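Long-range contact in flagellar brake protein YcgR (Klebsiella pneumoniae, PDB 5KEC), which binds c-di-GMP and probably activates transcription of type 3 fimbriae genes by binding DNA: residues Arg57-Gly62 with Ile94-Ser99. Residues are numbered along the deposited sequence; the frame is centred on the assembly and turned at random.
Sequences RKIPSG and IRYAFS
The phenol oxygen of Tyr96 is gripped by two backbone groups of the loop 57-62: it donates to the carbonyl of Arg57 and accepts from the amide of Ile59. In the N-terminal MrkH/YcgR-like domain, built round an antiparallel sheet, this loop connects strand 50-55 to strand 64-71 and passes beside strand 94-99, from which the buried Tyr96 side chain points toward it. The bond from Tyr96 OH to Arg57 O is short, 2.5 Å, and lies in the carbonyl plane on a lone pair, with a C=O...donor angle of 141°. The second bond is longer and far from straight, Ile59 N standing 3.3 Å from Tyr96 OH with an N-H...acceptor angle of 136°. Together they hold the extended backbone on either side of Lys58, whose CA packs 3.4 Å from Tyr96 OH while its side chain departs toward the surface.

The tyrosine ring lies between two isoleucines. Ile59 sends its CG1 branch across one face, and CD1 sits 3.9 Å from the ring centroid, a CH-pi contact close to the ring normal. With CG1 anti to the carbonyl carbon (chi1 -54°) and the chain then extended, that methyl is carried out over the CD1-CE1 side of the ring. The opposite face is met by Ile94 CG2, from two residues earlier on the same strand. Tyr96 also touches Leu82 and His85 of strand 74-87, and Ile59 reaches Phe34 of strand 29-34, so the contact joins the loop to the domain interior. Nearer the surface, Ile94 CD1 lies 3.9 Å from Arg57 O, the same carbonyl that receives the tyrosine hydroxyl.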
loop_
_atom_site.group_PDB
_atom_site.type_symbol
_atom_site.label_atom_id
_atom_site.label_comp_id
_atom_site.label_asym_id
_atom_site.label_seq_id
_atom_site.Cartn_x
_atom_site.Cartn_y
_atom_site.Cartn_z
ATOM N N ARG B 57 13.274 5.858 10.787
ATOM C CA ARG B 57 12.095 4.996 10.827
ATOM C C ARG B 57 12.422 3.551 10.445
ATOM O O ARG B 57 13.361 3.289 9.687
ATOM C CB ARG B 57 11.005 5.534 9.899
ATOM C CG ARG B 57 10.956 7.048 9.801
ATOM C CD ARG B 57 10.433 7.687 11.070
ATOM N NE ARG B 57 9.014 7.415 11.272
ATOM C CZ ARG B 57 8.197 8.202 11.963
ATOM N NH1 ARG B 57 8.654 9.319 12.514
ATOM N NH2 ARG B 57 6.919 7.876 12.096
ATOM N N LYS B 58 11.646 2.615 10.979
ATOM C CA LYS B 58 11.764 1.217 10.583
ATOM C C LYS B 58 10.844 0.965 9.395
ATOM O O LYS B 58 9.661 1.311 9.427
ATOM C CB LYS B 58 11.394 0.277 11.737
ATOM C CG LYS B 58 12.422 0.186 12.865
ATOM C CD LYS B 58 12.405 1.420 13.755
ATOM C CE LYS B 58 12.910 1.095 15.157
ATOM N NZ LYS B 58 14.261 0.463 15.142
ATOM N N ILE B 59 11.394 0.370 8.345
ATOM C CA ILE B 59 10.625 0.074 7.146
ATOM C C ILE B 59 10.616 -1.429 6.916
ATOM O O ILE B 59 11.675 -2.054 6.874
ATOM C CB ILE B 59 11.226 0.773 5.914
ATOM C CG1 ILE B 59 11.368 2.273 6.173
ATOM C CG2 ILE B 59 10.376 0.521 4.676
ATOM C CD1 ILE B 59 12.204 2.992 5.132
ATOM N N PRO B 60 9.417 -2.013 6.763
ATOM C CA PRO B 60 9.276 -3.461 6.561
ATOM C C PRO B 60 10.178 -3.977 5.445
ATOM O O PRO B 60 10.326 -3.320 4.412
ATOM C CB PRO B 60 7.798 -3.624 6.173
ATOM C CG PRO B 60 7.316 -2.244 5.820
ATOM C CD PRO B 60 8.123 -1.318 6.674
ATOM N N SER B 61 10.776 -5.145 5.658
ATOM C CA SER B 61 11.664 -5.740 4.668
ATOM C C SER B 61 10.991 -6.916 3.965
ATOM O O SER B 61 9.856 -7.274 4.281
ATOM C CB SER B 61 12.968 -6.194 5.329
ATOM O OG SER B 61 13.896 -6.669 4.368
ATOM N N GLY B 62 11.697 -7.510 3.006
ATOM C CA GLY B 62 11.188 -8.656 2.273
ATOM C C GLY B 62 9.851 -8.377 1.616
ATOM O O GLY B 62 9.042 -9.284 1.411
ATOM N N ILE B 94 19.599 5.190 9.898
ATOM C CA ILE B 94 19.626 3.955 9.129
ATOM C C ILE B 94 19.752 4.235 7.642
ATOM O O ILE B 94 18.968 4.993 7.074
ATOM C CB ILE B 94 18.365 3.111 9.358
ATOM C CG1 ILE B 94 18.237 2.740 10.835
ATOM C CG2 ILE B 94 18.405 1.869 8.487
ATOM C CD1 ILE B 94 16.801 2.663 11.324
ATOM N N ARG B 95 20.750 3.621 7.022
ATOM C CA ARG B 95 20.914 3.674 5.580
ATOM C C ARG B 95 20.247 2.451 4.967
ATOM O O ARG B 95 20.659 1.319 5.219
ATOM C CB ARG B 95 22.397 3.710 5.212
ATOM C CG ARG B 95 22.667 3.770 3.719
ATOM C CD ARG B 95 24.151 3.966 3.425
ATOM N NE ARG B 95 24.937 2.751 3.635
ATOM C CZ ARG B 95 25.623 2.483 4.742
ATOM N NH1 ARG B 95 25.629 3.344 5.752
ATOM N NH2 ARG B 95 26.309 1.349 4.839
ATOM N N TYR B 96 19.199 2.688 4.185
ATOM C CA TYR B 96 18.497 1.625 3.476
ATOM C C TYR B 96 18.947 1.559 2.025
ATOM O O TYR B 96 19.036 2.584 1.347
ATOM C CB TYR B 96 16.990 1.875 3.494
ATOM C CG TYR B 96 16.337 1.727 4.845
ATOM C CD1 TYR B 96 16.118 2.832 5.656
ATOM C CD2 TYR B 96 15.925 0.483 5.306
ATOM C CE1 TYR B 96 15.511 2.700 6.884
ATOM C CE2 TYR B 96 15.317 0.343 6.537
ATOM C CZ TYR B 96 15.113 1.458 7.321
ATOM O OH TYR B 96 14.509 1.328 8.545
ATOM N N ALA B 97 19.216 0.352 1.543
ATOM C CA ALA B 97 19.495 0.159 0.130
ATOM C C ALA B 97 18.347 -0.606 -0.518
ATOM O O ALA B 97 17.943 -1.665 -0.038
ATOM C CB ALA B 97 20.812 -0.575 -0.065
ATOM N N PHE B 98 17.811 -0.051 -1.598
ATOM C CA PHE B 98 16.720 -0.672 -2.334
ATOM C C PHE B 98 17.214 -1.017 -3.731
ATOM O O PHE B 98 18.043 -0.306 -4.290
ATOM C CB PHE B 98 15.527 0.289 -2.438
ATOM C CG PHE B 98 14.822 0.546 -1.133
ATOM C CD1 PHE B 98 13.746 -0.237 -0.746
ATOM C CD2 PHE B 98 15.219 1.586 -0.308
ATOM C CE1 PHE B 98 13.092 -0.004 0.447
ATOM C CE2 PHE B 98 14.576 1.824 0.887
ATOM C CZ PHE B 98 13.507 1.029 1.267
ATOM N N SER B 99 16.723 -2.112 -4.294
ATOM C CA SER B 99 17.045 -2.432 -5.678
ATOM C C SER B 99 16.408 -1.388 -6.578
ATOM O O SER B 99 15.294 -0.943 -6.318
ATOM C CB SER B 99 16.533 -3.822 -6.056
ATOM O OG SER B 99 17.417 -4.831 -5.603
#